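Local atomic coordinates of putative pachytene checkpoint protein 2 (Caenorhabditis elegans, PDB entry 4XGU), a protein that binds and probably hydrolyses ATP as an AAA+ protein remodeler, and probably plays a key role in chromosome recombination during meiosis. Residues B[328-332]-B[372-376]; B[324-328]-B[376-380]. One frame throughout, in Å; residues are numbered along the deposited sequence.

Overall arrangement
Contacts 1 and 2 join the same two helices of the C-terminal lid, 324-340 and 367-378, one after the other along their shared interface, with centres about 5 Å apart; Y328 and A376 belong to both. Contact 1 is the more enclosed: its touching residues are mostly buried, no hydrogen bond crosses it, and mainly leucine, isoleucine, alanine and the ring of a tyrosine do the packing. Contact 2 takes in the first turn of 324-340 and the chain leaving 367-378, where the interface runs out to the surface. There the chemistry turns ionic, with D324 between two arginines, R327 buried and R380 exposed, while A376 keeps some apolar packing beside them.

Contact 1. Residues B[328-332]-B[372-376]; sequences YSMLK and LFKIA. With ADP (adenosine-5'-diphosphate), chain H.
In the helical lid of this AAA+ ATPase, Y328 and L331 of helix 324-340 pack against L372 and A376 of helix 367-378. The two short segments cross at 124°, with their axes 9.3 Å apart at closest approach, and no hydrogen bond passes between them; apolar packing does the work. L372 and Y328 carry much of it. The CG of L372 lies anti to the backbone N (chi1 180°), which sends the fork across to the opposite helix, and the two methyls part there. CD2 comes obliquely to the Y328 ring, 3.5 Å from CE2, while CD1 meets L331 CB at 3.9 Å. The L372 and Y328 side chains cross at about a right angle, and K332 adds its CB beside L372 CD2. At its edge, near its plane, the same ring has the backbone N of F373, 3.7 Å from Y328 CD2, an approach at packing distance. The far end of the tyrosine is held as well, since its OH is hydrogen-bonded to Q356 O. L331 sends CD1 to I375, where it stands 4.0 Å from CG2. A376 is small enough to let the helices close up: its CB sits 3.8 Å from Y328 N, against the backbone itself. M409 of helix 405-420 also touches L372 and I375, and I387 of helix 384-397 touches L331. M330 takes no part in the helix pairing and instead brings CE to 3.4 Å from N6 of the bound ADP. One helix thus packs into the lid and reaches the adenine, a layout characteristic of the small helical lid domain that flanks the nucleotide site in AAA+ ATPases.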
# COMPACT_ATOMS: atom_id res chain seq x y z
N TYR B 328 -13.58 -36.77 28.07
CA TYR B 328 -13.64 -37.99 28.86
C TYR B 328 -13.39 -39.21 27.98
O TYR B 328 -12.63 -40.11 28.34
CB TYR B 328 -14.99 -38.12 29.58
CG TYR B 328 -15.21 -39.48 30.22
CD1 TYR B 328 -15.75 -40.53 29.49
CD2 TYR B 328 -14.89 -39.71 31.55
CE1 TYR B 328 -15.95 -41.77 30.06
CE2 TYR B 328 -15.09 -40.94 32.13
CZ TYR B 328 -15.62 -41.97 31.38
OH TYR B 328 -15.82 -43.21 31.96
N SER B 329 -14.05 -39.22 26.83
CA SER B 329 -13.96 -40.34 25.89
C SER B 329 -12.52 -40.59 25.45
O SER B 329 -12.10 -41.74 25.33
CB SER B 329 -14.84 -40.08 24.67
OG SER B 329 -16.17 -39.76 25.06
N MET B 330 -11.78 -39.51 25.23
CA MET B 330 -10.38 -39.62 24.85
C MET B 330 -9.54 -40.15 26.00
O MET B 330 -8.69 -41.03 25.81
CB MET B 330 -9.85 -38.27 24.38
CG MET B 330 -10.59 -37.68 23.20
SD MET B 330 -9.94 -36.06 22.77
CE MET B 330 -11.00 -35.64 21.39
N LEU B 331 -9.77 -39.60 27.19
CA LEU B 331 -9.03 -40.02 28.37
C LEU B 331 -9.29 -41.48 28.69
O LEU B 331 -8.36 -42.21 29.06
CB LEU B 331 -9.41 -39.14 29.57
CG LEU B 331 -9.03 -37.66 29.46
CD1 LEU B 331 -9.39 -36.93 30.74
CD2 LEU B 331 -7.56 -37.51 29.15
N LYS B 332 -10.54 -41.91 28.56
CA LYS B 332 -10.90 -43.30 28.81
C LYS B 332 -10.23 -44.21 27.79
O LYS B 332 -9.74 -45.28 28.14
CB LYS B 332 -12.42 -43.47 28.76
CG LYS B 332 -12.91 -44.87 29.14
CD LYS B 332 -13.49 -45.61 27.95
CE LYS B 332 -13.94 -47.01 28.33
NZ LYS B 332 -14.53 -47.74 27.18
N LEU B 372 -12.81 -39.56 36.75
CA LEU B 372 -12.21 -39.33 35.45
C LEU B 372 -12.92 -38.20 34.71
O LEU B 372 -12.29 -37.40 34.02
CB LEU B 372 -12.23 -40.60 34.61
CG LEU B 372 -11.63 -40.50 33.20
CD1 LEU B 372 -10.20 -39.99 33.27
CD2 LEU B 372 -11.69 -41.85 32.50
N PHE B 373 -14.24 -38.14 34.87
CA PHE B 373 -15.03 -37.06 34.28
C PHE B 373 -14.64 -35.72 34.89
O PHE B 373 -14.63 -34.69 34.21
CB PHE B 373 -16.52 -37.31 34.47
CG PHE B 373 -17.40 -36.31 33.78
CD1 PHE B 373 -17.82 -35.16 34.43
CD2 PHE B 373 -17.80 -36.51 32.47
CE1 PHE B 373 -18.62 -34.23 33.79
CE2 PHE B 373 -18.61 -35.59 31.82
CZ PHE B 373 -19.02 -34.45 32.48
N LYS B 374 -14.33 -35.74 36.18
CA LYS B 374 -13.92 -34.55 36.91
C LYS B 374 -12.60 -34.03 36.34
O LYS B 374 -12.36 -32.83 36.28
CB LYS B 374 -13.80 -34.84 38.40
CG LYS B 374 -13.92 -33.62 39.31
CD LYS B 374 -12.57 -33.04 39.67
CE LYS B 374 -12.71 -31.94 40.71
NZ LYS B 374 -13.53 -30.80 40.20
N ILE B 375 -11.74 -34.96 35.93
CA ILE B 375 -10.48 -34.62 35.28
C ILE B 375 -10.75 -33.93 33.95
O ILE B 375 -10.11 -32.94 33.60
CB ILE B 375 -9.60 -35.86 35.06
CG1 ILE B 375 -9.21 -36.49 36.40
CG2 ILE B 375 -8.35 -35.49 34.27
CD1 ILE B 375 -8.31 -37.69 36.26
N ALA B 376 -11.73 -34.46 33.21
CA ALA B 376 -12.14 -33.88 31.94
C ALA B 376 -12.63 -32.44 32.13
O ALA B 376 -12.47 -31.60 31.25
CB ALA B 376 -13.21 -34.73 31.29
PB ADP H . -5.32 -30.88 12.66
O1B ADP H . -6.46 -30.26 13.43
O2B ADP H . -5.72 -31.39 11.30
O3B ADP H . -4.05 -30.06 12.67
PA ADP H . -4.43 -33.56 12.81
O1A ADP H . -5.55 -34.17 12.02
O2A ADP H . -3.11 -33.24 12.14
O3A ADP H . -4.97 -32.21 13.51
O5' ADP H . -4.12 -34.56 14.04
C5' ADP H . -4.18 -34.13 15.39
C4' ADP H . -3.81 -35.30 16.29
O4' ADP H . -4.49 -35.18 17.54
C3' ADP H . -4.22 -36.63 15.68
O3' ADP H . -3.06 -37.36 15.28
C2' ADP H . -4.97 -37.37 16.76
O2' ADP H . -4.15 -38.42 17.28
C1' ADP H . -5.25 -36.35 17.85
N9 ADP H . -6.68 -35.98 17.81
C8 ADP H . -7.16 -34.76 17.47
N7 ADP H . -8.52 -34.73 17.52
C5 ADP H . -8.93 -35.95 17.90
C6 ADP H . -10.24 -36.59 18.15
N6 ADP H . -11.39 -35.90 17.99
N1 ADP H . -10.24 -37.89 18.52
C2 ADP H . -9.10 -38.58 18.68
N3 ADP H . -7.87 -38.06 18.47
C4 ADP H . -7.72 -36.77 18.09

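Contact 2. Residues B[324-328]-B[376-380]; sequences DFARY and AQEAR
Y328 and A376 bring the two backbones together, their CA atoms 5.4 Å apart, where the first turn of helix 324-340 passes the C-terminal part of helix 367-378; by A379 the chain has left the helical conformation. A376 packs against this turn, its CB 3.8 Å from the carbonyl O of D324. Beside it runs R327, which starts against A376 with its aliphatic part, CB to CB at 4.0 Å. Its chain then bends at chi3 (-80°), and this bend lays the guanidinium along the departing backbone. CD passes 3.1 Å from A379 O, and R380 CA stands over one face of the guanidinium, 3.4 Å above its plane and offset toward the rim. NH1 is near R380 O too, but the angle is too poor for a hydrogen bond. At the other end of the group NH2 makes a salt bridge to D324 OD1, modelled so short that its exact length is doubtful. All this belongs to the C-terminal lid of the AAA+ module, with the side chain of R327 about 9 Å from the bound ADP at the nearest atoms. D324 uses its second oxygen for another arginine: OD2 lies at the edge of the R380 guanidinium, near its plane, in a long salt bridge of 3.5 Å to NH2. The two flat groups are turned 46° apart, so they do not face each other squarely. An alanine in place of R327 would probably leave D324 with R380 as its one arginine partner here and open a gap beside the A379 carbonyl. R380 also touches a crystal neighbour, which may help set its exposed end, whereas Q377 merely brushes D324, with CG 3.8 Å from OD2.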
# COMPACT_ATOMS: atom_id res chain seq x y z
N ASP B 324 -16.72 -31.53 27.06
CA ASP B 324 -16.44 -32.27 28.29
C ASP B 324 -16.68 -33.77 28.14
O ASP B 324 -15.92 -34.58 28.67
CB ASP B 324 -17.28 -31.72 29.45
CG ASP B 324 -16.90 -30.30 29.82
OD1 ASP B 324 -16.57 -29.51 28.91
OD2 ASP B 324 -16.92 -29.98 31.03
N PHE B 325 -17.74 -34.13 27.43
CA PHE B 325 -18.04 -35.54 27.17
C PHE B 325 -16.99 -36.16 26.25
O PHE B 325 -16.60 -37.31 26.44
CB PHE B 325 -19.43 -35.69 26.55
CG PHE B 325 -19.69 -37.05 25.96
CD1 PHE B 325 -20.16 -38.08 26.75
CD2 PHE B 325 -19.47 -37.29 24.61
CE1 PHE B 325 -20.40 -39.33 26.21
CE2 PHE B 325 -19.70 -38.54 24.07
CZ PHE B 325 -20.17 -39.56 24.87
N ALA B 326 -16.56 -35.41 25.25
CA ALA B 326 -15.58 -35.90 24.29
C ALA B 326 -14.21 -36.05 24.95
O ALA B 326 -13.48 -37.00 24.67
CB ALA B 326 -15.50 -34.98 23.09
N ARG B 327 -13.87 -35.10 25.82
CA ARG B 327 -12.61 -35.15 26.55
C ARG B 327 -12.50 -36.43 27.37
O ARG B 327 -11.47 -37.09 27.37
CB ARG B 327 -12.44 -33.93 27.45
CG ARG B 327 -11.91 -32.69 26.75
CD ARG B 327 -11.91 -31.50 27.69
NE ARG B 327 -13.23 -30.88 27.80
CZ ARG B 327 -13.55 -29.71 27.26
NH1 ARG B 327 -12.65 -29.02 26.58
NH2 ARG B 327 -14.78 -29.22 27.40
N TYR B 328 -13.58 -36.77 28.07
CA TYR B 328 -13.64 -37.99 28.86
C TYR B 328 -13.39 -39.21 27.98
O TYR B 328 -12.63 -40.11 28.34
CB TYR B 328 -14.99 -38.12 29.58
CG TYR B 328 -15.21 -39.48 30.22
CD1 TYR B 328 -15.75 -40.53 29.49
CD2 TYR B 328 -14.89 -39.71 31.55
CE1 TYR B 328 -15.95 -41.77 30.06
CE2 TYR B 328 -15.09 -40.94 32.13
CZ TYR B 328 -15.62 -41.97 31.38
OH TYR B 328 -15.82 -43.21 31.96
N ALA B 376 -11.73 -34.46 33.21
CA ALA B 376 -12.14 -33.88 31.94
C ALA B 376 -12.63 -32.44 32.13
O ALA B 376 -12.47 -31.60 31.25
CB ALA B 376 -13.21 -34.73 31.29
N GLN B 377 -13.23 -32.18 33.29
CA GLN B 377 -13.68 -30.83 33.63
C GLN B 377 -12.49 -29.91 33.88
O GLN B 377 -12.58 -28.70 33.65
CB GLN B 377 -14.58 -30.86 34.87
CG GLN B 377 -16.05 -31.14 34.58
CD GLN B 377 -16.92 -30.97 35.81
OE1 GLN B 377 -16.44 -31.10 36.94
NE2 GLN B 377 -18.20 -30.68 35.60
N GLU B 378 -11.39 -30.47 34.35
CA GLU B 378 -10.20 -29.68 34.63
C GLU B 378 -9.37 -29.47 33.37
O GLU B 378 -8.50 -28.61 33.33
CB GLU B 378 -9.33 -30.35 35.71
CG GLU B 378 -10.07 -30.78 36.97
CD GLU B 378 -10.51 -29.62 37.84
OE1 GLU B 378 -10.33 -28.45 37.44
OE2 GLU B 378 -11.04 -29.88 38.95
N ALA B 379 -9.66 -30.24 32.33
CA ALA B 379 -8.88 -30.20 31.10
C ALA B 379 -9.60 -29.47 29.98
O ALA B 379 -9.55 -29.88 28.82
CB ALA B 379 -8.53 -31.61 30.65
N ARG B 380 -10.27 -28.37 30.32
CA ARG B 380 -11.09 -27.65 29.35
C ARG B 380 -10.26 -26.94 28.27
O ARG B 380 -10.67 -26.87 27.12
CB ARG B 380 -11.98 -26.64 30.07
CG ARG B 380 -13.16 -27.28 30.78
CD ARG B 380 -14.11 -26.25 31.37
NE ARG B 380 -15.39 -26.85 31.73
CZ ARG B 380 -16.14 -26.47 32.76
NH1 ARG B 380 -15.73 -25.48 33.55
NH2 ARG B 380 -17.29 -27.08 33.01